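Local coordinates for protein pseudouridylate synthase RPUSD4, mitochondrial (Homo sapiens, PDB 5UBA) that isomerises uridine to pseudouridine in mitochondrial RNAs, including the 16S ribosomal RNA, as a member of the RluA family, at residues C79-V91 with I248-P260. Numbering follows the deposited sequence.
Sequences CHRLDKETTGVMV and IPLHLHARQLILP
The carbonyl O of T87 accepts a hydrogen bond from the backbone N of A254 at 2.7 Å, the shortest direct polar bond between 79-91 and 248-260. It belongs to a short parallel pairing: T87 N donates to L252 O, and V89 N to A254 O at 3.0 Å. Beside this ladder the T87 and H253 side chains cross at about a right angle. T87 OG1 sits between its own backbone N and carbonyl carbon (chi1 57°), a rotation that brings it near the plane of the H253 imidazole at its edge, hydrogen-bonded to ND1 at 2.8 Å. H253 NE2 is hydrogen-bonded to C273 O, so both ring nitrogens are engaged and the ring's rotation is fixed. Where the strands part towards E85, a water lies within hydrogen-bonding distance of E85 O and L250 O and accepts from L252 N.

Past G88 the chain turns a corner and the contact becomes apolar. L257 CD1 lies 3.7 Å from V89 CG1 and 3.6 Å from V91 CG2, and also approaches the H80 ring obliquely. That ring is anchored from within 79-91: V91 N points almost straight at H80 NE2 (2.9 Å, 179°), and F106 stacks on it. On the loop before the pairing lies D83, the catalytic aspartate by similarity, salt-bridged to K198; a type I turn from D83 to T86 leads into the strand. Strand 252-259 runs antiparallel to both 112-120 and 269-272, with a classic bulge at R255 and Q256 facing K114. The corner at G88 thus stitches together two sheets of the RluA-family synthase domain, carrying the chain from this mixed sheet into the four-stranded antiparallel one, where 89-93 pairs with 36-41.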
ATOM      1  N   CYS A  79     -13.297   5.728  -5.966  1.00 17.86           N
ATOM      2  CA  CYS A  79     -13.116   4.749  -7.063  1.00 17.99           C
ATOM      3  C   CYS A  79     -12.394   3.463  -6.688  1.00 18.45           C
ATOM      4  O   CYS A  79     -12.439   2.505  -7.447  1.00 18.43           O
ATOM      5  CB  CYS A  79     -12.339   5.416  -8.177  1.00 17.66           C
ATOM      6  SG  CYS A  79     -13.183   6.833  -8.928  1.00 19.28           S
ATOM      7  N   HIS A  80     -11.649   3.479  -5.596  1.00 16.90           N
ATOM      8  CA  HIS A  80     -10.871   2.350  -5.105  1.00 18.38           C
ATOM      9  C   HIS A  80     -10.391   2.702  -3.709  1.00 20.17           C
ATOM     10  O   HIS A  80     -10.509   3.850  -3.271  1.00 22.15           O
ATOM     11  CB  HIS A  80      -9.687   2.039  -6.025  1.00 17.52           C
ATOM     12  CG  HIS A  80      -8.656   3.115  -6.075  1.00 16.96           C
ATOM     13  ND1 HIS A  80      -7.353   2.898  -5.667  1.00 17.05           N
ATOM     14  CD2 HIS A  80      -8.714   4.396  -6.517  1.00 16.93           C
ATOM     15  CE1 HIS A  80      -6.654   4.001  -5.873  1.00 16.88           C
ATOM     16  NE2 HIS A  80      -7.463   4.937  -6.340  1.00 16.09           N
ATOM     17  N   ARG A  81      -9.848   1.724  -3.015  1.00 22.94           N
ATOM     18  CA  ARG A  81      -9.463   1.941  -1.620  1.00 24.65           C
ATOM     19  C   ARG A  81      -7.969   1.723  -1.444  1.00 22.82           C
ATOM     20  O   ARG A  81      -7.340   0.986  -2.204  1.00 22.89           O
ATOM     21  CB  ARG A  81     -10.300   1.036  -0.691  1.00 29.52           C
ATOM     22  CG  ARG A  81      -9.829  -0.404  -0.513  1.00 31.63           C
ATOM     23  CD  ARG A  81      -9.759  -1.192  -1.803  1.00 34.10           C
ATOM     24  N   LEU A  82      -7.413   2.431  -0.474  1.00 20.76           N
ATOM     25  CA  LEU A  82      -6.074   2.212   0.052  1.00 19.44           C
ATOM     26  C   LEU A  82      -6.215   2.009   1.536  1.00 19.61           C
ATOM     27  O   LEU A  82      -7.094   2.599   2.160  1.00 20.69           O
ATOM     28  CB  LEU A  82      -5.178   3.435  -0.157  1.00 20.21           C
ATOM     29  CG  LEU A  82      -4.736   3.812  -1.561  1.00 20.44           C
ATOM     30  CD1 LEU A  82      -3.808   5.015  -1.498  1.00 20.45           C
ATOM     31  CD2 LEU A  82      -4.088   2.640  -2.277  1.00 21.53           C
ATOM     32  N   ASP A  83      -5.356   1.184   2.120  1.00 19.59           N
ATOM     33  CA  ASP A  83      -5.330   1.005   3.564  1.00 19.28           C
ATOM     34  C   ASP A  83      -4.800   2.224   4.300  1.00 18.65           C
ATOM     35  O   ASP A  83      -4.101   3.066   3.729  1.00 18.06           O
ATOM     36  CB  ASP A  83      -4.514  -0.252   3.925  1.00 21.66           C
ATOM     37  CG  ASP A  83      -5.174  -1.531   3.452  1.00 25.01           C
ATOM     38  OD1 ASP A  83      -6.429  -1.630   3.435  1.00 28.50           O
ATOM     39  OD2 ASP A  83      -4.429  -2.475   3.140  1.00 27.72           O
ATOM     40  N   LYS A  84      -5.123   2.300   5.578  1.00 19.13           N
ATOM     41  CA  LYS A  84      -4.780   3.448   6.422  1.00 20.45           C
ATOM     42  C   LYS A  84      -3.296   3.785   6.405  1.00 18.38           C
ATOM     43  O   LYS A  84      -2.936   4.929   6.288  1.00 17.71           O
ATOM     44  CB  LYS A  84      -5.242   3.162   7.862  1.00 23.99           C
ATOM     45  CG  LYS A  84      -4.965   4.226   8.896  1.00 28.32           C
ATOM     46  CD  LYS A  84      -5.218   3.697  10.304  1.00 32.11           C
ATOM     47  CE  LYS A  84      -5.198   4.817  11.337  1.00 35.53           C
ATOM     48  NZ  LYS A  84      -5.674   4.313  12.648  1.00 39.08           N
ATOM     49  N   GLU A  85      -2.443   2.772   6.527  1.00 18.99           N
ATOM     50  CA  GLU A  85      -1.005   3.008   6.573  1.00 19.56           C
ATOM     51  C   GLU A  85      -0.322   3.034   5.213  1.00 18.98           C
ATOM     52  O   GLU A  85       0.894   3.144   5.146  1.00 20.77           O
ATOM     53  CB  GLU A  85      -0.305   1.970   7.454  1.00 22.52           C
ATOM     54  CG  GLU A  85      -0.421   2.202   8.952  1.00 24.88           C
ATOM     55  CD  GLU A  85       0.650   1.391   9.680  1.00 27.81           C
ATOM     56  OE1 GLU A  85       0.510   0.171   9.773  1.00 32.59           O
ATOM     57  OE2 GLU A  85       1.669   1.976  10.099  1.00 31.19           O
ATOM     58  N   THR A  86      -1.095   2.967   4.137  1.00 16.37           N
ATOM     59  CA  THR A  86      -0.577   3.199   2.801  1.00 16.21           C
ATOM     60  C   THR A  86      -0.671   4.661   2.435  1.00 16.51           C
ATOM     61  O   THR A  86      -1.630   5.325   2.792  1.00 17.75           O
ATOM     62  CB  THR A  86      -1.347   2.323   1.808  1.00 16.47           C
ATOM     63  OG1 THR A  86      -1.181   0.954   2.233  1.00 17.68           O
ATOM     64  CG2 THR A  86      -0.860   2.512   0.337  1.00 16.50           C
ATOM     65  N   THR A  87       0.329   5.153   1.720  1.00 14.61           N
ATOM     66  CA  THR A  87       0.342   6.494   1.201  1.00 14.72           C
ATOM     67  C   THR A  87       0.167   6.479  -0.314  1.00 14.32           C
ATOM     68  O   THR A  87       0.321   5.437  -0.945  1.00 13.86           O
ATOM     69  CB  THR A  87       1.662   7.187   1.550  1.00 15.34           C
ATOM     70  OG1 THR A  87       2.747   6.422   1.031  1.00 15.75           O
ATOM     71  CG2 THR A  87       1.842   7.342   3.061  1.00 15.00           C
ATOM     72  N   GLY A  88      -0.175   7.633  -0.895  1.00 12.97           N
ATOM     73  CA  GLY A  88       0.026   7.857  -2.299  1.00 13.74           C
ATOM     74  C   GLY A  88      -1.220   7.886  -3.156  1.00 13.61           C
ATOM     75  O   GLY A  88      -2.261   8.364  -2.733  1.00 13.81           O
ATOM     76  N   VAL A  89      -1.091   7.375  -4.385  1.00 13.49           N
ATOM     77  CA  VAL A  89      -2.054   7.704  -5.448  1.00 14.26           C
ATOM     78  C   VAL A  89      -3.453   7.184  -5.148  1.00 13.70           C
ATOM     79  O   VAL A  89      -3.670   5.993  -4.925  1.00 14.38           O
ATOM     80  CB  VAL A  89      -1.621   7.123  -6.824  1.00 14.61           C
ATOM     81  CG1 VAL A  89      -2.650   7.512  -7.892  1.00 16.26           C
ATOM     82  CG2 VAL A  89      -0.266   7.633  -7.258  1.00 16.06           C
ATOM     83  N   MET A  90      -4.416   8.098  -5.155  1.00 14.04           N
ATOM     84  CA  MET A  90      -5.815   7.740  -4.914  1.00 14.65           C
ATOM     85  C   MET A  90      -6.718   8.570  -5.834  1.00 15.25           C
ATOM     86  O   MET A  90      -6.709   9.805  -5.790  1.00 15.33           O
ATOM     87  CB  MET A  90      -6.190   7.911  -3.441  1.00 17.31           C
ATOM     88  CG  MET A  90      -7.600   7.460  -3.123  1.00 18.97           C
ATOM     89  SD  MET A  90      -7.906   7.632  -1.362  1.00 23.11           S
ATOM     90  CE  MET A  90      -9.632   7.166  -1.323  1.00 21.87           C
ATOM     91  N   VAL A  91      -7.504   7.863  -6.649  1.00 14.31           N
ATOM     92  CA  VAL A  91      -8.363   8.450  -7.666  1.00 14.80           C
ATOM     93  C   VAL A  91      -9.792   8.638  -7.123  1.00 14.26           C
ATOM     94  O   VAL A  91     -10.393   7.722  -6.576  1.00 15.52           O
ATOM     95  CB  VAL A  91      -8.435   7.537  -8.915  1.00 16.53           C
ATOM     96  CG1 VAL A  91      -9.361   8.122  -9.960  1.00 17.32           C
ATOM     97  CG2 VAL A  91      -7.056   7.299  -9.501  1.00 16.56           C
ATOM     98  N   ILE A 248       7.998   3.035  14.473  1.00 15.60           N
ATOM     99  CA  ILE A 248       8.353   3.114  13.066  1.00 15.86           C
ATOM    100  C   ILE A 248       7.056   2.872  12.257  1.00 14.93           C
ATOM    101  O   ILE A 248       6.380   1.867  12.479  1.00 16.18           O
ATOM    102  CB  ILE A 248       9.392   2.057  12.668  1.00 15.91           C
ATOM    103  CG1 ILE A 248      10.720   2.315  13.389  1.00 16.82           C
ATOM    104  CG2 ILE A 248       9.630   2.021  11.166  1.00 16.48           C
ATOM    105  CD1 ILE A 248      11.673   1.161  13.345  1.00 17.66           C
ATOM    106  N   PRO A 249       6.741   3.790  11.329  1.00 15.70           N
ATOM    107  CA  PRO A 249       5.559   3.581  10.481  1.00 15.02           C
ATOM    108  C   PRO A 249       5.780   2.515   9.421  1.00 13.92           C
ATOM    109  O   PRO A 249       6.911   2.249   9.016  1.00 13.76           O
ATOM    110  CB  PRO A 249       5.372   4.912   9.789  1.00 15.27           C
ATOM    111  CG  PRO A 249       6.753   5.448   9.685  1.00 16.13           C
ATOM    112  CD  PRO A 249       7.408   5.054  10.980  1.00 15.58           C
ATOM    113  N   LEU A 250       4.694   1.931   8.949  1.00 14.32           N
ATOM    114  CA  LEU A 250       4.778   1.107   7.733  1.00 13.87           C
ATOM    115  C   LEU A 250       5.331   1.929   6.570  1.00 14.41           C
ATOM    116  O   LEU A 250       5.053   3.119   6.458  1.00 14.55           O
ATOM    117  CB  LEU A 250       3.402   0.584   7.370  1.00 13.93           C
ATOM    118  CG  LEU A 250       3.364  -0.540   6.337  1.00 14.39           C
ATOM    119  CD1 LEU A 250       3.894  -1.864   6.891  1.00 14.63           C
ATOM    120  CD2 LEU A 250       1.932  -0.686   5.859  1.00 14.59           C
ATOM    121  N   HIS A 251       6.150   1.293   5.722  1.00 13.20           N
ATOM    122  CA  HIS A 251       6.748   1.902   4.537  1.00 13.17           C
ATOM    123  C   HIS A 251       6.168   1.230   3.294  1.00 13.29           C
ATOM    124  O   HIS A 251       6.833   0.433   2.626  1.00 13.71           O
ATOM    125  CB  HIS A 251       8.276   1.792   4.549  1.00 13.41           C
ATOM    126  CG  HIS A 251       8.935   2.688   5.552  1.00 13.39           C
ATOM    127  ND1 HIS A 251       8.715   2.580   6.907  1.00 14.66           N
ATOM    128  CD2 HIS A 251       9.829   3.679   5.384  1.00 13.89           C
ATOM    129  CE1 HIS A 251       9.449   3.497   7.531  1.00 13.69           C
ATOM    130  NE2 HIS A 251      10.110   4.188   6.628  1.00 14.37           N
ATOM    131  N   LEU A 252       4.937   1.598   2.965  1.00 12.52           N
ATOM    132  CA  LEU A 252       4.217   1.063   1.788  1.00 13.17           C
ATOM    133  C   LEU A 252       3.509   2.197   1.062  1.00 13.15           C
ATOM    134  O   LEU A 252       2.570   2.780   1.606  1.00 14.03           O
ATOM    135  CB  LEU A 252       3.241  -0.024   2.199  1.00 13.98           C
ATOM    136  CG  LEU A 252       2.395  -0.648   1.074  1.00 13.73           C
ATOM    137  CD1 LEU A 252       3.288  -1.321   0.036  1.00 13.87           C
ATOM    138  CD2 LEU A 252       1.412  -1.658   1.630  1.00 14.50           C
ATOM    139  N   HIS A 253       3.984   2.510  -0.134  1.00 12.65           N
ATOM    140  CA  HIS A 253       3.549   3.658  -0.922  1.00 12.27           C
ATOM    141  C   HIS A 253       2.932   3.213  -2.258  1.00 12.27           C
ATOM    142  O   HIS A 253       3.560   2.457  -3.015  1.00 12.31           O
ATOM    143  CB  HIS A 253       4.758   4.536  -1.192  1.00 12.95           C
ATOM    144  CG  HIS A 253       4.469   5.748  -2.017  1.00 13.27           C
ATOM    145  ND1 HIS A 253       3.639   6.777  -1.589  1.00 13.90           N
ATOM    146  CD2 HIS A 253       4.920   6.105  -3.239  1.00 13.73           C
ATOM    147  CE1 HIS A 253       3.628   7.720  -2.511  1.00 14.24           C
ATOM    148  NE2 HIS A 253       4.383   7.342  -3.527  1.00 14.04           N
ATOM    149  N   ALA A 254       1.727   3.726  -2.535  1.00 11.96           N
ATOM    150  CA  ALA A 254       1.086   3.539  -3.839  1.00 12.19           C
ATOM    151  C   ALA A 254       1.732   4.556  -4.781  1.00 12.56           C
ATOM    152  O   ALA A 254       1.403   5.753  -4.798  1.00 13.27           O
ATOM    153  CB  ALA A 254      -0.420   3.739  -3.723  1.00 12.01           C
ATOM    154  N   ARG A 255       2.732   4.061  -5.507  1.00 12.89           N
ATOM    155  CA  ARG A 255       3.597   4.869  -6.339  1.00 14.08           C
ATOM    156  C   ARG A 255       2.992   5.263  -7.665  1.00 14.42           C
ATOM    157  O   ARG A 255       3.201   6.379  -8.149  1.00 15.15           O
ATOM    158  CB  ARG A 255       4.902   4.094  -6.583  1.00 15.21           C
ATOM    159  CG  ARG A 255       5.865   4.737  -7.547  1.00 17.35           C
ATOM    160  CD  ARG A 255       6.419   6.010  -6.994  1.00 19.26           C
ATOM    161  NE  ARG A 255       7.529   6.464  -7.806  1.00 20.73           N
ATOM    162  CZ  ARG A 255       8.240   7.553  -7.548  1.00 21.95           C
ATOM    163  NH1 ARG A 255       7.961   8.319  -6.494  1.00 21.54           N
ATOM    164  NH2 ARG A 255       9.260   7.868  -8.355  1.00 24.30           N
ATOM    165  N   GLN A 256       2.340   4.323  -8.319  1.00 14.18           N
ATOM    166  CA  GLN A 256       1.875   4.553  -9.674  1.00 15.43           C
ATOM    167  C   GLN A 256       0.572   3.816  -9.959  1.00 15.38           C
ATOM    168  O   GLN A 256       0.386   2.695  -9.499  1.00 14.88           O
ATOM    169  CB  GLN A 256       2.953   4.075 -10.646  1.00 16.68           C
ATOM    170  CG  GLN A 256       2.629   4.169 -12.125  1.00 18.01           C
ATOM    171  CD  GLN A 256       3.822   3.825 -12.985  1.00 20.08           C
ATOM    172  OE1 GLN A 256       4.574   2.889 -12.671  1.00 21.45           O
ATOM    173  NE2 GLN A 256       4.020   4.578 -14.075  1.00 20.68           N
ATOM    174  N   LEU A 257      -0.286   4.434 -10.780  1.00 14.87           N
ATOM    175  CA  LEU A 257      -1.469   3.797 -11.351  1.00 16.23           C
ATOM    176  C   LEU A 257      -1.508   4.101 -12.819  1.00 16.54           C
ATOM    177  O   LEU A 257      -1.353   5.263 -13.191  1.00 17.71           O
ATOM    178  CB  LEU A 257      -2.754   4.381 -10.760  1.00 18.01           C
ATOM    179  CG  LEU A 257      -3.253   3.967  -9.406  1.00 19.35           C
ATOM    180  CD1 LEU A 257      -4.599   4.630  -9.143  1.00 21.14           C
ATOM    181  CD2 LEU A 257      -3.387   2.444  -9.286  1.00 19.50           C
ATOM    182  N   ILE A 258      -1.724   3.094 -13.657  1.00 16.47           N
ATOM    183  CA  ILE A 258      -1.907   3.347 -15.091  1.00 18.93           C
ATOM    184  C   ILE A 258      -3.340   2.908 -15.407  1.00 18.98           C
ATOM    185  O   ILE A 258      -3.671   1.726 -15.275  1.00 19.39           O
ATOM    186  CB  ILE A 258      -0.878   2.631 -15.981  1.00 19.34           C
ATOM    187  CG1 ILE A 258       0.559   2.931 -15.507  1.00 20.35           C
ATOM    188  CG2 ILE A 258      -1.082   3.056 -17.443  1.00 19.79           C
ATOM    189  CD1 ILE A 258       1.617   2.138 -16.251  1.00 22.48           C
ATOM    190  N   LEU A 259      -4.178   3.882 -15.766  1.00 21.61           N
ATOM    191  CA  LEU A 259      -5.596   3.660 -16.050  1.00 23.24           C
ATOM    192  C   LEU A 259      -5.762   3.664 -17.567  1.00 24.24           C
ATOM    193  O   LEU A 259      -5.234   4.548 -18.234  1.00 25.05           O
ATOM    194  CB  LEU A 259      -6.461   4.797 -15.499  1.00 25.10           C
ATOM    195  CG  LEU A 259      -6.689   4.964 -14.010  1.00 27.10           C
ATOM    196  CD1 LEU A 259      -7.393   6.296 -13.743  1.00 28.62           C
ATOM    197  CD2 LEU A 259      -7.557   3.835 -13.507  1.00 28.12           C
ATOM    198  N   PRO A 260      -6.517   2.701 -18.117  1.00 26.15           N
ATOM    199  CA  PRO A 260      -6.849   2.798 -19.539  1.00 28.99           C
ATOM    200  C   PRO A 260      -7.726   4.016 -19.820  1.00 31.13           C
ATOM    201  O   PRO A 260      -8.263   4.641 -18.887  1.00 29.50           O
ATOM    202  CB  PRO A 260      -7.582   1.477 -19.833  1.00 29.29           C
ATOM    203  CG  PRO A 260      -8.021   0.958 -18.529  1.00 29.01           C
ATOM    204  CD  PRO A 260      -7.142   1.549 -17.459  1.00 27.02           C
TER
HETATM  205  O   HOH W   1       3.435   3.672   4.434  1.00 15.68           O